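Side-chain contact in Spermidine/putrescine ABC transporter, periplasmic binding protein (Treponema pallidum, PDB 2V84), which probably binds polyamines such as spermidine and putrescine as the extracytoplasmic receptor of an ABC transport system: residues Val205-Asp210 against Ala335-Val340. Residues are numbered along the deposited sequence; the frame is centred on the assembly and turned at random.
Sequences VKFDSD and AHWNAV
Phe207 and Val340 have the nearest CA atoms across the two segments, strand against helix, yet these are still 9.8 Å apart; Phe207 carries the contact across the gap, and no hydrogen bond crosses it. Its CB points at the helix, and with CG anti to the carbonyl carbon (chi1 -65°) the ring extends to meet two residues one helical turn apart. Over one face comes the benzene edge of Trp337, an edge-to-face pair with planes at 63° and the centroids of the Phe207 ring and the Trp337 six-membered ring 5.3 Å apart. Trp337 CH2 leads, 4.1 Å from Phe207 CD1, and stands over that face displaced toward the rim. Val340 takes the far end of the ring: its CG1, anti to the backbone N, sits 3.5 Å from Phe207 CZ. Phe207 CE2 also approaches the backbone O of Val340 at 3.7 Å, a plain contact. In this periplasmic-binding-protein fold the contact lies in one of the two lobes, joining strand 204-207 to the C-terminal helix 330-342. Trp337 also packs on Met166 and Val169 of helix 166-176; Met166 is a predicted spermidine-binding residue, which places the indole beside a residue that probably contributes to the polyamine site. Beyond Phe207 the chain bends through an Asx turn, in which Asp208 OD1 accepts from Asp210 N at 3.1 Å and also from Gly211 N.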
ATOM      1  N   VAL A 205      -2.805 -13.609 -17.864  1.00 30.92           N
ATOM      2  CA  VAL A 205      -4.109 -14.276 -17.672  1.00 31.40           C
ATOM      3  C   VAL A 205      -5.186 -13.230 -17.413  1.00 30.98           C
ATOM      4  O   VAL A 205      -6.276 -13.278 -17.986  1.00 31.00           O
ATOM      5  CB  VAL A 205      -4.073 -15.310 -16.494  1.00 31.48           C
ATOM      6  CG1 VAL A 205      -5.464 -15.859 -16.185  1.00 31.82           C
ATOM      7  CG2 VAL A 205      -3.102 -16.442 -16.795  1.00 31.43           C
ATOM      8  N   LYS A 206      -4.873 -12.272 -16.541  1.00 30.53           N
ATOM      9  CA  LYS A 206      -5.789 -11.218 -16.201  1.00 30.21           C
ATOM     10  C   LYS A 206      -5.086 -10.228 -15.300  1.00 29.49           C
ATOM     11  O   LYS A 206      -3.919 -10.426 -14.929  1.00 28.82           O
ATOM     12  CB  LYS A 206      -7.033 -11.777 -15.489  1.00 31.01           C
ATOM     13  CG  LYS A 206      -6.739 -12.508 -14.186  1.00 34.02           C
ATOM     14  CD  LYS A 206      -7.977 -13.242 -13.701  1.00 38.29           C
ATOM     15  CE  LYS A 206      -7.827 -13.654 -12.260  1.00 40.59           C
ATOM     16  NZ  LYS A 206      -8.703 -14.836 -11.953  1.00 44.94           N
ATOM     17  N   PHE A 207      -5.797  -9.147 -14.995  1.00 28.77           N
ATOM     18  CA  PHE A 207      -5.435  -8.259 -13.911  1.00 27.94           C
ATOM     19  C   PHE A 207      -6.115  -8.781 -12.674  1.00 27.31           C
ATOM     20  O   PHE A 207      -7.301  -9.101 -12.713  1.00 27.90           O
ATOM     21  CB  PHE A 207      -5.899  -6.822 -14.216  1.00 28.52           C
ATOM     22  CG  PHE A 207      -5.207  -6.221 -15.399  1.00 29.34           C
ATOM     23  CD1 PHE A 207      -3.889  -5.780 -15.291  1.00 26.71           C
ATOM     24  CD2 PHE A 207      -5.862  -6.128 -16.636  1.00 31.41           C
ATOM     25  CE1 PHE A 207      -3.226  -5.227 -16.390  1.00 26.67           C
ATOM     26  CE2 PHE A 207      -5.204  -5.594 -17.751  1.00 31.93           C
ATOM     27  CZ  PHE A 207      -3.874  -5.143 -17.620  1.00 29.44           C
ATOM     28  N   ASP A 208      -5.380  -8.852 -11.569  1.00 26.57           N
ATOM     29  CA  ASP A 208      -5.864  -9.543 -10.373  1.00 26.15           C
ATOM     30  C   ASP A 208      -5.204  -8.969  -9.132  1.00 25.66           C
ATOM     31  O   ASP A 208      -3.984  -9.019  -9.001  1.00 24.53           O
ATOM     32  CB  ASP A 208      -5.528 -11.042 -10.527  1.00 25.74           C
ATOM     33  CG  ASP A 208      -6.254 -11.946  -9.521  1.00 28.06           C
ATOM     34  OD1 ASP A 208      -6.981 -11.467  -8.638  1.00 31.99           O
ATOM     35  OD2 ASP A 208      -6.038 -13.166  -9.618  1.00 26.01           O
ATOM     36  N   SER A 209      -6.023  -8.431  -8.223  1.00 25.14           N
ATOM     37  CA  SER A 209      -5.561  -7.947  -6.928  1.00 26.90           C
ATOM     38  C   SER A 209      -5.975  -8.853  -5.743  1.00 28.17           C
ATOM     39  O   SER A 209      -5.612  -8.556  -4.603  1.00 28.86           O
ATOM     40  CB  SER A 209      -6.051  -6.526  -6.679  1.00 27.34           C
ATOM     41  OG  SER A 209      -5.303  -5.572  -7.429  1.00 25.43           O
ATOM     42  N   ASP A 210      -6.735  -9.916  -5.989  1.00 29.28           N
ATOM     43  CA  ASP A 210      -7.225 -10.749  -4.879  1.00 31.02           C
ATOM     44  C   ASP A 210      -7.013 -12.245  -4.973  1.00 31.40           C
ATOM     45  O   ASP A 210      -7.086 -12.932  -3.952  1.00 32.39           O
ATOM     46  CB  ASP A 210      -8.701 -10.470  -4.571  1.00 32.29           C
ATOM     47  CG  ASP A 210      -9.510 -10.162  -5.800  1.00 34.30           C
ATOM     48  OD1 ASP A 210      -9.753 -11.083  -6.598  1.00 37.76           O
ATOM     49  OD2 ASP A 210      -9.918  -8.983  -5.951  1.00 39.36           O
ATOM     50  N   ALA A 335      -9.123   7.224 -18.497  1.00 35.18           N
ATOM     51  CA  ALA A 335      -9.444   6.976 -19.897  1.00 35.32           C
ATOM     52  C   ALA A 335      -8.547   5.917 -20.503  1.00 35.38           C
ATOM     53  O   ALA A 335      -9.011   5.058 -21.252  1.00 36.20           O
ATOM     54  CB  ALA A 335      -9.358   8.274 -20.703  1.00 35.00           C
ATOM     55  N   HIS A 336      -7.263   5.960 -20.165  1.00 35.40           N
ATOM     56  CA  HIS A 336      -6.340   4.937 -20.618  1.00 34.60           C
ATOM     57  C   HIS A 336      -6.587   3.614 -19.889  1.00 34.62           C
ATOM     58  O   HIS A 336      -6.575   2.549 -20.510  1.00 33.78           O
ATOM     59  CB  HIS A 336      -4.892   5.389 -20.423  1.00 35.39           C
ATOM     60  CG  HIS A 336      -4.455   6.445 -21.390  1.00 35.28           C
ATOM     61  ND1 HIS A 336      -4.335   6.210 -22.743  1.00 35.24           N
ATOM     62  CD2 HIS A 336      -4.103   7.739 -21.202  1.00 36.78           C
ATOM     63  CE1 HIS A 336      -3.936   7.314 -23.349  1.00 37.11           C
ATOM     64  NE2 HIS A 336      -3.783   8.256 -22.435  1.00 37.51           N
ATOM     65  N   TRP A 337      -6.823   3.686 -18.578  1.00 33.43           N
ATOM     66  CA  TRP A 337      -7.011   2.471 -17.796  1.00 34.30           C
ATOM     67  C   TRP A 337      -8.284   1.684 -18.136  1.00 34.05           C
ATOM     68  O   TRP A 337      -8.238   0.479 -18.236  1.00 34.50           O
ATOM     69  CB  TRP A 337      -6.908   2.757 -16.308  1.00 34.01           C
ATOM     70  CG  TRP A 337      -7.191   1.585 -15.439  1.00 34.52           C
ATOM     71  CD1 TRP A 337      -8.305   1.390 -14.663  1.00 34.81           C
ATOM     72  CD2 TRP A 337      -6.351   0.439 -15.233  1.00 34.52           C
ATOM     73  NE1 TRP A 337      -8.212   0.199 -13.994  1.00 34.98           N
ATOM     74  CE2 TRP A 337      -7.021  -0.405 -14.318  1.00 35.87           C
ATOM     75  CE3 TRP A 337      -5.101   0.045 -15.733  1.00 37.14           C
ATOM     76  CZ2 TRP A 337      -6.492  -1.638 -13.904  1.00 36.03           C
ATOM     77  CZ3 TRP A 337      -4.574  -1.183 -15.313  1.00 35.17           C
ATOM     78  CH2 TRP A 337      -5.274  -2.003 -14.409  1.00 35.07           C
ATOM     79  N   ASN A 338      -9.410   2.374 -18.305  0.50 34.07           N
ATOM     80  CA  ASN A 338     -10.653   1.689 -18.654  0.50 33.66           C
ATOM     81  C   ASN A 338     -10.549   0.921 -19.986  0.50 34.10           C
ATOM     82  O   ASN A 338     -11.219  -0.095 -20.182  0.50 34.12           O
ATOM     83  CB  ASN A 338     -11.848   2.661 -18.630  0.50 33.31           C
ATOM     84  CG  ASN A 338     -12.356   2.954 -17.209  0.50 31.42           C
ATOM     85  OD1 ASN A 338     -11.964   2.310 -16.238  0.50 28.99           O
ATOM     86  ND2 ASN A 338     -13.245   3.926 -17.097  0.50 30.59           N
ATOM     87  N   ALA A 339      -9.678   1.400 -20.875  1.00 34.56           N
ATOM     88  CA  ALA A 339      -9.389   0.754 -22.139  1.00 34.33           C
ATOM     89  C   ALA A 339      -8.483  -0.468 -21.920  1.00 34.41           C
ATOM     90  O   ALA A 339      -8.741  -1.545 -22.447  1.00 35.17           O
ATOM     91  CB  ALA A 339      -8.733   1.734 -23.088  1.00 34.43           C
ATOM     92  N   VAL A 340      -7.415  -0.289 -21.147  1.00 34.45           N
ATOM     93  CA  VAL A 340      -6.539  -1.401 -20.757  1.00 34.48           C
ATOM     94  C   VAL A 340      -7.342  -2.505 -20.059  1.00 35.37           C
ATOM     95  O   VAL A 340      -7.155  -3.703 -20.327  1.00 35.84           O
ATOM     96  CB  VAL A 340      -5.450  -0.927 -19.749  1.00 34.29           C
ATOM     97  CG1 VAL A 340      -4.715  -2.126 -19.120  1.00 33.48           C
ATOM     98  CG2 VAL A 340      -4.476   0.027 -20.405  1.00 33.97           C
TER